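Local atomic coordinates of putative phosphatase (DUF442) (Shewanella putrefaciens CN-32, PDB entry 3GXH), a protein that probably hydrolyses phosphate esters as a cysteine-dependent enzyme of the dual-specificity and tyrosine phosphatase superfamily. Residues A[45-50]-A[73-78]; A[11-16]-A[103-108]; A[25-30]-A[54-59]. One frame throughout, in Å; residues are numbered along the deposited sequence.

Contact 1 of 3, residues A[45-50]-A[73-78]; sequences INLMPD and IPVDWQ
L47 and I73 lie side by side where the parallel strands 43-46 and 69-72 run out, and their side chains point the same way. Two backbone bonds set their spacing: I73 N donates to N46 O at 2.9 Å, and V75 N donates to L47 O, also at 2.9 Å. Because neighbouring carbonyls are used, the alternation of a regular strand pair is already lost. L47 CB lies 3.8 Å from I73 O and 4.0 Å from V75 CG2. CG, anti to the carbonyl carbon (chi1 -51°), then brings CD2 over I73, 3.4 Å from I73 O and 4.1 Å from I73 CB. Beyond this pair the L47 side chain packs against V102 and F113. Further along, P49 CG rests 3.5 Å from V75 O, a carbonyl that also accepts from R109 NE. An Asx turn bends the chain away: M48 N donates to N46 OD1 at 2.9 Å, arriving from above the carbonyl plane, while Y70 OH bonds to N46 ND2. The chemistry thus implies a divided contact, in which main-chain bonds hold the two loops together and branched apolar side chains pack against helices 82-94 and 108-120.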
loop_
_atom_site.group_PDB
_atom_site.type_symbol
_atom_site.label_atom_id
_atom_site.label_comp_id
_atom_site.label_asym_id
_atom_site.label_seq_id
_atom_site.Cartn_x
_atom_site.Cartn_y
_atom_site.Cartn_z
ATOM N N ILE A 45 -2.143 0.086 6.367
ATOM C CA ILE A 45 -2.759 1.218 5.686
ATOM C C ILE A 45 -3.556 0.652 4.531
ATOM O O ILE A 45 -3.003 0.070 3.618
ATOM C CB ILE A 45 -1.743 2.285 5.229
ATOM C CG1 ILE A 45 -0.889 2.740 6.421
ATOM C CG2 ILE A 45 -2.501 3.425 4.534
ATOM C CD1 ILE A 45 0.184 3.728 6.014
ATOM N N ASN A 46 -4.882 0.792 4.611
ATOM C CA ASN A 46 -5.830 0.205 3.660
ATOM C C ASN A 46 -6.342 1.285 2.752
ATOM O O ASN A 46 -6.936 2.270 3.194
ATOM C CB ASN A 46 -6.993 -0.393 4.435
ATOM C CG ASN A 46 -8.048 -1.007 3.557
ATOM O OD1 ASN A 46 -7.830 -1.253 2.339
ATOM N ND2 ASN A 46 -9.230 -1.206 4.164
ATOM N N LEU A 47 -6.061 1.120 1.452
ATOM C CA LEU A 47 -6.519 2.044 0.376
ATOM C C LEU A 47 -7.782 1.565 -0.347
ATOM O O LEU A 47 -8.261 2.242 -1.236
ATOM C CB LEU A 47 -5.414 2.270 -0.666
ATOM C CG LEU A 47 -4.049 2.681 -0.161
ATOM C CD1 LEU A 47 -3.083 2.856 -1.323
ATOM C CD2 LEU A 47 -4.064 3.944 0.731
HETATM N N MSE A 48 -8.266 0.383 0.016
HETATM C CA MSE A 48 -9.437 -0.202 -0.621
HETATM C C MSE A 48 -10.724 0.327 -0.013
HETATM O O MSE A 48 -10.960 0.135 1.163
HETATM C CB MSE A 48 -9.368 -1.717 -0.457
HETATM C CG MSE A 48 -10.573 -2.476 -0.961
HETATM SE SE MSE A 48 -10.304 -4.371 -0.706
HETATM C CE MSE A 48 -11.742 -5.049 -1.845
ATOM N N PRO A 49 -11.604 0.930 -0.808
ATOM C CA PRO A 49 -12.872 1.381 -0.240
ATOM C C PRO A 49 -13.669 0.239 0.392
ATOM O O PRO A 49 -13.833 -0.858 -0.190
ATOM C CB PRO A 49 -13.625 1.948 -1.468
ATOM C CG PRO A 49 -12.555 2.369 -2.406
ATOM C CD PRO A 49 -11.486 1.309 -2.230
ATOM N N ASP A 50 -14.231 0.529 1.574
ATOM C CA ASP A 50 -15.073 -0.422 2.313
ATOM C C ASP A 50 -16.284 -0.790 1.465
ATOM O O ASP A 50 -16.839 -1.868 1.648
ATOM C CB ASP A 50 -15.599 0.228 3.604
ATOM C CG ASP A 50 -14.570 0.361 4.712
ATOM O OD1 ASP A 50 -13.549 -0.316 4.726
ATOM O OD2 ASP A 50 -14.922 1.151 5.627
ATOM N N ILE A 73 -7.515 4.936 4.302
ATOM C CA ILE A 73 -7.433 6.015 3.324
ATOM C C ILE A 73 -8.007 5.488 2.013
ATOM O O ILE A 73 -7.246 5.090 1.114
ATOM C CB ILE A 73 -5.978 6.559 3.195
ATOM C CG1 ILE A 73 -5.430 7.008 4.530
ATOM C CG2 ILE A 73 -5.914 7.723 2.159
ATOM C CD1 ILE A 73 -3.962 7.353 4.553
ATOM N N PRO A 74 -9.334 5.465 1.873
ATOM C CA PRO A 74 -9.872 4.826 0.680
ATOM C C PRO A 74 -9.599 5.650 -0.553
ATOM O O PRO A 74 -9.787 6.866 -0.547
ATOM C CB PRO A 74 -11.381 4.797 0.970
ATOM C CG PRO A 74 -11.626 5.913 1.946
ATOM C CD PRO A 74 -10.392 5.880 2.821
ATOM N N VAL A 75 -9.231 4.992 -1.639
ATOM C CA VAL A 75 -8.858 5.678 -2.882
ATOM C C VAL A 75 -9.831 5.196 -3.946
ATOM O O VAL A 75 -9.992 3.991 -4.197
ATOM C CB VAL A 75 -7.428 5.336 -3.297
ATOM C CG1 VAL A 75 -7.069 5.966 -4.660
ATOM C CG2 VAL A 75 -6.458 5.804 -2.223
ATOM N N ASP A 76 -10.495 6.174 -4.585
ATOM C CA ASP A 76 -11.401 5.891 -5.665
ATOM C C ASP A 76 -10.601 5.564 -6.910
ATOM O O ASP A 76 -9.755 6.337 -7.328
ATOM C CB ASP A 76 -12.285 7.134 -5.931
ATOM C CG ASP A 76 -13.258 6.896 -7.074
ATOM O OD1 ASP A 76 -14.206 6.155 -6.872
ATOM O OD2 ASP A 76 -13.055 7.433 -8.168
ATOM N N TRP A 77 -10.895 4.431 -7.531
ATOM C CA TRP A 77 -10.169 4.012 -8.742
ATOM C C TRP A 77 -10.315 4.968 -9.894
ATOM O O TRP A 77 -9.328 5.241 -10.592
ATOM C CB TRP A 77 -10.638 2.612 -9.197
ATOM C CG TRP A 77 -9.889 2.160 -10.399
ATOM C CD1 TRP A 77 -10.379 2.041 -11.659
ATOM C CD2 TRP A 77 -8.520 1.791 -10.471
ATOM N NE1 TRP A 77 -9.390 1.646 -12.516
ATOM C CE2 TRP A 77 -8.228 1.502 -11.808
ATOM C CE3 TRP A 77 -7.479 1.730 -9.522
ATOM C CZ2 TRP A 77 -6.964 1.080 -12.216
ATOM C CZ3 TRP A 77 -6.251 1.315 -9.930
ATOM C CH2 TRP A 77 -5.993 1.007 -11.247
ATOM N N GLN A 78 -11.521 5.486 -10.130
ATOM C CA GLN A 78 -11.781 6.353 -11.282
ATOM C C GLN A 78 -11.345 7.805 -11.043
ATOM O O GLN A 78 -11.308 8.627 -11.975
ATOM C CB GLN A 78 -13.275 6.302 -11.631
ATOM C CG GLN A 78 -13.616 6.870 -13.011
ATOM C CD GLN A 78 -15.114 6.848 -13.295
ATOM O OE1 GLN A 78 -15.914 6.571 -12.404
ATOM N NE2 GLN A 78 -15.495 7.146 -14.535
#

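Contact 2 of 3, residues A[11-16]-A[103-108]; sequences GIRALQ and HCLANY. With SO4 (sulfate ion), chain D; SO4 (sulfate ion), chain F; SO4 (sulfate ion), chain E; EDO (1,2-ethanediol), chain G.
A14 and A106 bring the two backbones to 5.9 Å between CA atoms, where a type II turn from I12 to L15 abuts the loop between strand 100-103 and helix 108-120. N107 ND2 donates to A14 O at 2.9 Å, arriving almost in line with the carbonyl although the N-H itself is bent (137°). The same ND2 also bonds S24 OG, tying the loop to strand 22-25. R13 reaches across L105 with CG anti to its backbone N (chi1 -175°) and the chain extended to NE, which lays one face of the guanidinium over A106 CA and L105 O. In the guanidinium plane, NH2 donates to O3 of the chain E sulfate at 2.8 Å, and NH1 to ethanediol O2. The loop itself curls round the chain D sulfate: L105 N reaches O3 at 2.8 Å and Y108 N reaches O1 at 2.9 Å; A106 N adds a longer bond to O3 and a weak one to O1, and R109 N donates as well. This nest of amides after C104 resembles the phosphate-binding P-loop of cysteine phosphatases, though only four residues separate C104 from R109, one fewer than in the classical CX5R signature; the sulfate probably marks the substrate phosphate site.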
loop_
_atom_site.group_PDB
_atom_site.type_symbol
_atom_site.label_atom_id
_atom_site.label_comp_id
_atom_site.label_asym_id
_atom_site.label_seq_id
_atom_site.Cartn_x
_atom_site.Cartn_y
_atom_site.Cartn_z
ATOM N N GLY A 11 1.974 -16.028 0.606
ATOM C CA GLY A 11 0.624 -16.421 0.191
ATOM C C GLY A 11 -0.333 -15.269 0.128
ATOM O O GLY A 11 -1.440 -15.431 -0.389
ATOM N N ILE A 12 0.062 -14.067 0.567
ATOM C CA ILE A 12 -0.775 -12.867 0.446
ATOM C C ILE A 12 -0.793 -12.393 -1.006
ATOM O O ILE A 12 0.233 -12.262 -1.700
ATOM C CB ILE A 12 -0.318 -11.768 1.389
ATOM C CG1 ILE A 12 -0.447 -12.274 2.797
ATOM C CG2 ILE A 12 -1.094 -10.476 1.196
ATOM C CD1 ILE A 12 0.234 -11.387 3.850
ATOM N N ARG A 13 -2.018 -12.185 -1.478
ATOM C CA ARG A 13 -2.214 -11.758 -2.836
ATOM C C ARG A 13 -1.373 -10.556 -3.219
ATOM O O ARG A 13 -1.402 -9.539 -2.554
ATOM C CB ARG A 13 -3.711 -11.391 -3.079
ATOM C CG ARG A 13 -4.083 -11.045 -4.500
ATOM C CD ARG A 13 -5.564 -10.810 -4.618
ATOM N NE ARG A 13 -5.908 -10.519 -5.995
ATOM C CZ ARG A 13 -7.171 -10.356 -6.400
ATOM N NH1 ARG A 13 -8.168 -10.442 -5.539
ATOM N NH2 ARG A 13 -7.389 -10.056 -7.674
ATOM N N ALA A 14 -0.619 -10.681 -4.309
ATOM C CA ALA A 14 0.158 -9.575 -4.891
ATOM C C ALA A 14 1.112 -8.906 -3.920
ATOM O O ALA A 14 1.445 -7.722 -4.082
ATOM C CB ALA A 14 -0.767 -8.546 -5.556
ATOM N N LEU A 15 1.615 -9.654 -2.945
ATOM C CA LEU A 15 2.576 -9.091 -1.977
ATOM C C LEU A 15 3.925 -8.783 -2.584
ATOM O O LEU A 15 4.519 -9.614 -3.292
ATOM C CB LEU A 15 2.709 -9.985 -0.744
ATOM C CG LEU A 15 3.501 -9.272 0.403
ATOM C CD1 LEU A 15 2.840 -9.358 1.731
ATOM C CD2 LEU A 15 4.810 -9.946 0.404
ATOM N N GLN A 16 4.411 -7.579 -2.318
ATOM C CA GLN A 16 5.712 -7.150 -2.793
ATOM C C GLN A 16 6.360 -6.281 -1.767
ATOM O O GLN A 16 5.830 -5.200 -1.420
ATOM C CB GLN A 16 5.586 -6.346 -4.095
ATOM C CG GLN A 16 6.943 -5.991 -4.735
ATOM C CD GLN A 16 6.823 -5.361 -6.115
ATOM O OE1 GLN A 16 5.912 -5.667 -6.879
ATOM N NE2 GLN A 16 7.739 -4.475 -6.429
ATOM N N HIS A 103 -1.975 -1.615 1.426
ATOM C CA HIS A 103 -2.633 -2.572 0.539
ATOM C C HIS A 103 -3.914 -2.083 -0.041
ATOM O O HIS A 103 -4.513 -1.113 0.409
ATOM C CB HIS A 103 -2.878 -3.894 1.289
ATOM C CG HIS A 103 -4.118 -3.889 2.126
ATOM N ND1 HIS A 103 -5.356 -4.220 1.582
ATOM C CD2 HIS A 103 -4.335 -3.627 3.436
ATOM C CE1 HIS A 103 -6.272 -4.130 2.545
ATOM N NE2 HIS A 103 -5.690 -3.751 3.664
ATOM N N CYS A 104 -4.373 -2.847 -1.016
ATOM C CA CYS A 104 -5.690 -2.662 -1.574
ATOM C C CYS A 104 -6.208 -4.068 -1.944
ATOM O O CYS A 104 -6.017 -4.988 -1.115
ATOM C CB CYS A 104 -5.673 -1.673 -2.751
ATOM S SG CYS A 104 -4.267 -1.995 -3.845
ATOM N N LEU A 105 -6.847 -4.271 -3.088
ATOM C CA LEU A 105 -7.312 -5.617 -3.431
ATOM C C LEU A 105 -6.260 -6.397 -4.185
ATOM O O LEU A 105 -6.029 -7.552 -3.886
ATOM C CB LEU A 105 -8.600 -5.566 -4.251
ATOM C CG LEU A 105 -9.193 -6.902 -4.704
ATOM C CD1 LEU A 105 -9.421 -7.824 -3.543
ATOM C CD2 LEU A 105 -10.455 -6.689 -5.532
ATOM N N ALA A 106 -5.640 -5.749 -5.167
ATOM C CA ALA A 106 -4.666 -6.382 -6.031
ATOM C C ALA A 106 -3.327 -5.657 -6.241
ATOM O O ALA A 106 -2.589 -5.941 -7.171
ATOM C CB ALA A 106 -5.332 -6.735 -7.396
ATOM N N ASN A 107 -3.059 -4.729 -5.345
ATOM C CA ASN A 107 -1.821 -3.986 -5.278
ATOM C C ASN A 107 -1.611 -3.002 -6.422
ATOM O O ASN A 107 -0.475 -2.603 -6.646
ATOM C CB ASN A 107 -0.594 -4.901 -5.095
ATOM C CG ASN A 107 0.598 -4.188 -4.369
ATOM O OD1 ASN A 107 0.477 -3.071 -3.891
ATOM N ND2 ASN A 107 1.698 -4.883 -4.268
ATOM N N TYR A 108 -2.676 -2.522 -7.074
ATOM C CA TYR A 108 -2.489 -1.445 -8.070
ATOM C C TYR A 108 -2.378 -0.111 -7.333
ATOM O O TYR A 108 -1.340 0.569 -7.370
ATOM C CB TYR A 108 -3.626 -1.384 -9.056
ATOM C CG TYR A 108 -3.532 -2.390 -10.164
ATOM C CD1 TYR A 108 -3.701 -3.736 -9.936
ATOM C CD2 TYR A 108 -3.362 -1.975 -11.461
ATOM C CE1 TYR A 108 -3.711 -4.650 -11.005
ATOM C CE2 TYR A 108 -3.340 -2.889 -12.545
ATOM C CZ TYR A 108 -3.516 -4.225 -12.277
ATOM O OH TYR A 108 -3.533 -5.159 -13.327
HETATM S S SO4 D . -6.518 -2.514 -6.774
HETATM O O1 SO4 D . -5.417 -3.394 -7.016
HETATM O O2 SO4 D . -7.486 -2.557 -7.869
HETATM O O3 SO4 D . -7.198 -2.902 -5.544
HETATM O O4 SO4 D . -5.998 -1.151 -6.549
HETATM S S SO4 F . -0.953 -12.682 -7.080
HETATM O O1 SO4 F . 0.166 -12.628 -7.969
HETATM O O2 SO4 F . -1.604 -11.387 -7.100
HETATM O O3 SO4 F . -1.980 -13.668 -7.497
HETATM O O4 SO4 F . -0.483 -13.021 -5.802
HETATM S S SO4 E . -4.742 -9.321 -10.948
HETATM O O1 SO4 E . -3.497 -10.056 -10.670
HETATM O O2 SO4 E . -5.277 -9.566 -12.296
HETATM O O3 SO4 E . -5.724 -9.686 -9.947
HETATM O O4 SO4 E . -4.336 -7.960 -10.828
HETATM C C1 EDO G . -8.832 -11.559 -0.644
HETATM O O1 EDO G . -8.380 -11.853 0.505
HETATM C C2 EDO G . -7.819 -11.952 -1.737
HETATM O O2 EDO G . -8.396 -11.651 -2.989
#

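Contact 3 of 3, residues A[25-30]-A[54-59]; sequences SGLPNE and DAHPDE. With EDO (1,2-ethanediol), chain G.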
loop_
_atom_site.group_PDB
_atom_site.type_symbol
_atom_site.label_atom_id
_atom_site.label_comp_id
_atom_site.label_asym_id
_atom_site.label_seq_id
_atom_site.Cartn_x
_atom_site.Cartn_y
_atom_site.Cartn_z
ATOM N N SER A 25 0.655 -4.775 -0.911
ATOM C CA SER A 25 -0.036 -5.994 -1.304
ATOM C C SER A 25 -1.439 -5.767 -1.759
ATOM O O SER A 25 -1.989 -4.664 -1.688
ATOM C CB SER A 25 -0.046 -7.007 -0.157
ATOM O OG SER A 25 -0.968 -6.712 0.885
ATOM N N GLY A 26 -2.028 -6.862 -2.204
ATOM C CA GLY A 26 -3.453 -6.978 -2.304
ATOM C C GLY A 26 -4.087 -7.345 -0.987
ATOM O O GLY A 26 -3.537 -7.149 0.091
ATOM N N LEU A 27 -5.328 -7.874 -1.028
ATOM C CA LEU A 27 -6.128 -7.933 0.195
ATOM C C LEU A 27 -5.801 -9.145 1.042
ATOM O O LEU A 27 -6.068 -10.264 0.608
ATOM C CB LEU A 27 -7.617 -7.973 -0.186
ATOM C CG LEU A 27 -8.630 -8.012 0.976
ATOM C CD1 LEU A 27 -8.449 -6.839 1.881
ATOM C CD2 LEU A 27 -10.038 -8.047 0.384
ATOM N N PRO A 28 -5.264 -8.965 2.241
ATOM C CA PRO A 28 -5.086 -10.126 3.123
ATOM C C PRO A 28 -6.404 -10.700 3.579
ATOM O O PRO A 28 -7.317 -9.914 3.816
ATOM C CB PRO A 28 -4.261 -9.574 4.323
ATOM C CG PRO A 28 -3.671 -8.293 3.749
ATOM C CD PRO A 28 -4.765 -7.754 2.892
ATOM N N ASN A 29 -6.557 -12.016 3.662
ATOM C CA ASN A 29 -7.687 -12.581 4.358
ATOM C C ASN A 29 -7.438 -12.499 5.857
ATOM O O ASN A 29 -6.405 -12.032 6.328
ATOM C CB ASN A 29 -7.963 -14.002 3.859
ATOM C CG ASN A 29 -6.883 -14.970 4.159
ATOM O OD1 ASN A 29 -6.175 -14.889 5.162
ATOM N ND2 ASN A 29 -6.752 -15.948 3.272
ATOM N N GLU A 30 -8.418 -12.887 6.663
ATOM C CA GLU A 30 -8.353 -12.701 8.081
ATOM C C GLU A 30 -7.145 -13.362 8.696
ATOM O O GLU A 30 -6.376 -12.742 9.457
ATOM C CB GLU A 30 -9.645 -13.175 8.775
ATOM C CG GLU A 30 -9.600 -13.011 10.289
ATOM C CD GLU A 30 -10.939 -13.243 10.977
ATOM O OE1 GLU A 30 -11.999 -13.324 10.297
ATOM O OE2 GLU A 30 -10.938 -13.351 12.232
ATOM N N ASP A 54 -15.836 -6.850 -2.325
ATOM C CA ASP A 54 -14.790 -7.773 -1.912
ATOM C C ASP A 54 -14.162 -7.415 -0.564
ATOM O O ASP A 54 -13.405 -8.208 0.018
ATOM C CB ASP A 54 -13.721 -7.843 -2.951
ATOM C CG ASP A 54 -14.232 -8.373 -4.259
ATOM O OD1 ASP A 54 -14.508 -9.572 -4.352
ATOM O OD2 ASP A 54 -14.408 -7.543 -5.218
ATOM N N ALA A 55 -14.472 -6.221 -0.051
ATOM C CA ALA A 55 -13.863 -5.752 1.184
ATOM C C ALA A 55 -14.326 -6.508 2.391
ATOM O O ALA A 55 -15.440 -7.011 2.476
ATOM C CB ALA A 55 -14.176 -4.248 1.395
ATOM N N HIS A 56 -13.499 -6.527 3.431
ATOM C CA HIS A 56 -13.948 -7.032 4.703
ATOM C C HIS A 56 -15.043 -6.128 5.235
ATOM O O HIS A 56 -14.979 -4.922 5.057
ATOM C CB HIS A 56 -12.796 -7.065 5.737
ATOM C CG HIS A 56 -11.694 -8.007 5.376
ATOM N ND1 HIS A 56 -11.905 -9.367 5.344
ATOM C CD2 HIS A 56 -10.414 -7.792 4.953
ATOM C CE1 HIS A 56 -10.778 -9.950 4.969
ATOM N NE2 HIS A 56 -9.856 -9.026 4.736
ATOM N N PRO A 57 -16.022 -6.698 5.938
ATOM C CA PRO A 57 -17.062 -5.828 6.535
ATOM C C PRO A 57 -16.445 -4.828 7.565
ATOM O O PRO A 57 -16.969 -3.729 7.716
ATOM C CB PRO A 57 -17.990 -6.790 7.214
ATOM C CG PRO A 57 -17.858 -8.050 6.416
ATOM C CD PRO A 57 -16.405 -8.107 5.985
ATOM N N ASP A 58 -15.374 -5.224 8.238
ATOM C CA ASP A 58 -14.689 -4.348 9.216
ATOM C C ASP A 58 -13.229 -4.761 9.293
ATOM O O ASP A 58 -12.812 -5.488 10.197
ATOM C CB ASP A 58 -15.369 -4.462 10.546
ATOM C CG ASP A 58 -14.894 -3.423 11.568
ATOM O OD1 ASP A 58 -13.894 -2.732 11.270
ATOM O OD2 ASP A 58 -15.510 -3.324 12.632
ATOM N N GLU A 59 -12.467 -4.284 8.315
ATOM C CA GLU A 59 -11.066 -4.618 8.260
ATOM C C GLU A 59 -10.346 -4.155 9.520
ATOM O O GLU A 59 -9.453 -4.852 10.037
ATOM C CB GLU A 59 -10.388 -4.087 7.007
ATOM C CG GLU A 59 -8.887 -4.460 7.015
ATOM C CD GLU A 59 -8.173 -4.224 5.732
ATOM O OE1 GLU A 59 -8.659 -4.620 4.656
ATOM O OE2 GLU A 59 -7.052 -3.651 5.832
HETATM C C1 EDO G . -8.832 -11.559 -0.644
HETATM O O1 EDO G . -8.380 -11.853 0.505
HETATM C C2 EDO G . -7.819 -11.952 -1.737
HETATM O O2 EDO G . -8.396 -11.651 -2.989
#
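H56 and P28 make the one hydrogen bond between these loops: NE2 donates to P28 O at 2.8 Å and 167°, with the oxygen 1° from the ring plane and the nitrogen in the carbonyl plane. CE1, next along the same edge, lies 4.1 Å from N29 CA. L27 slides past the histidine in the opposite sense. Its CG stands anti to the backbone N (chi1 -179°), which sends the two methyls toward the other loop: CD1 sits 3.8 Å from H56 CD2 and 3.6 Å from E59 OE1, while CD2 meets D54 O at 3.4 Å. Ethanediol O1 donates to L27 O at 2.8 Å. In the next shell, E59 is placed by a hydrogen bond between its OE2 and H103 NE2. N29 and D58 each stand before a helix with a capping side chain, D58 OD1 taking K61 N. L62 backs H56, and F33 and L36 back P28. Chemically, the straight bond requires a proton on NE2, so H56 is either the NE2-H tautomer or a cation; the in-plane bond to P28 O restrains the turn of the imidazole, and the L27 methyls pack against the histidine and two oxygens.

Overall arrangement
Along the chain the segments come as 11-16, 25-30, 45-50, 54-59, 73-78 and 103-108, so contact 2 encloses the other two while contacts 1 and 3 interleave. Their centres lie about 10 Å (contacts 2 and 3), 12 Å (1 and 3) and 13 Å (1 and 2) apart. All gather at the same end of the mixed sheet, where the parallel strands 22-25, 100-103, 43-46 and 69-72 give way to loops. H103 joins contact 2 to contact 1 through backbone bonds to I45 and L47, and R13 O lies 2.8 Å from G26 N of contact 3. Loops far apart in sequence thus meet beside the sulfate-binding loop of the probable active site.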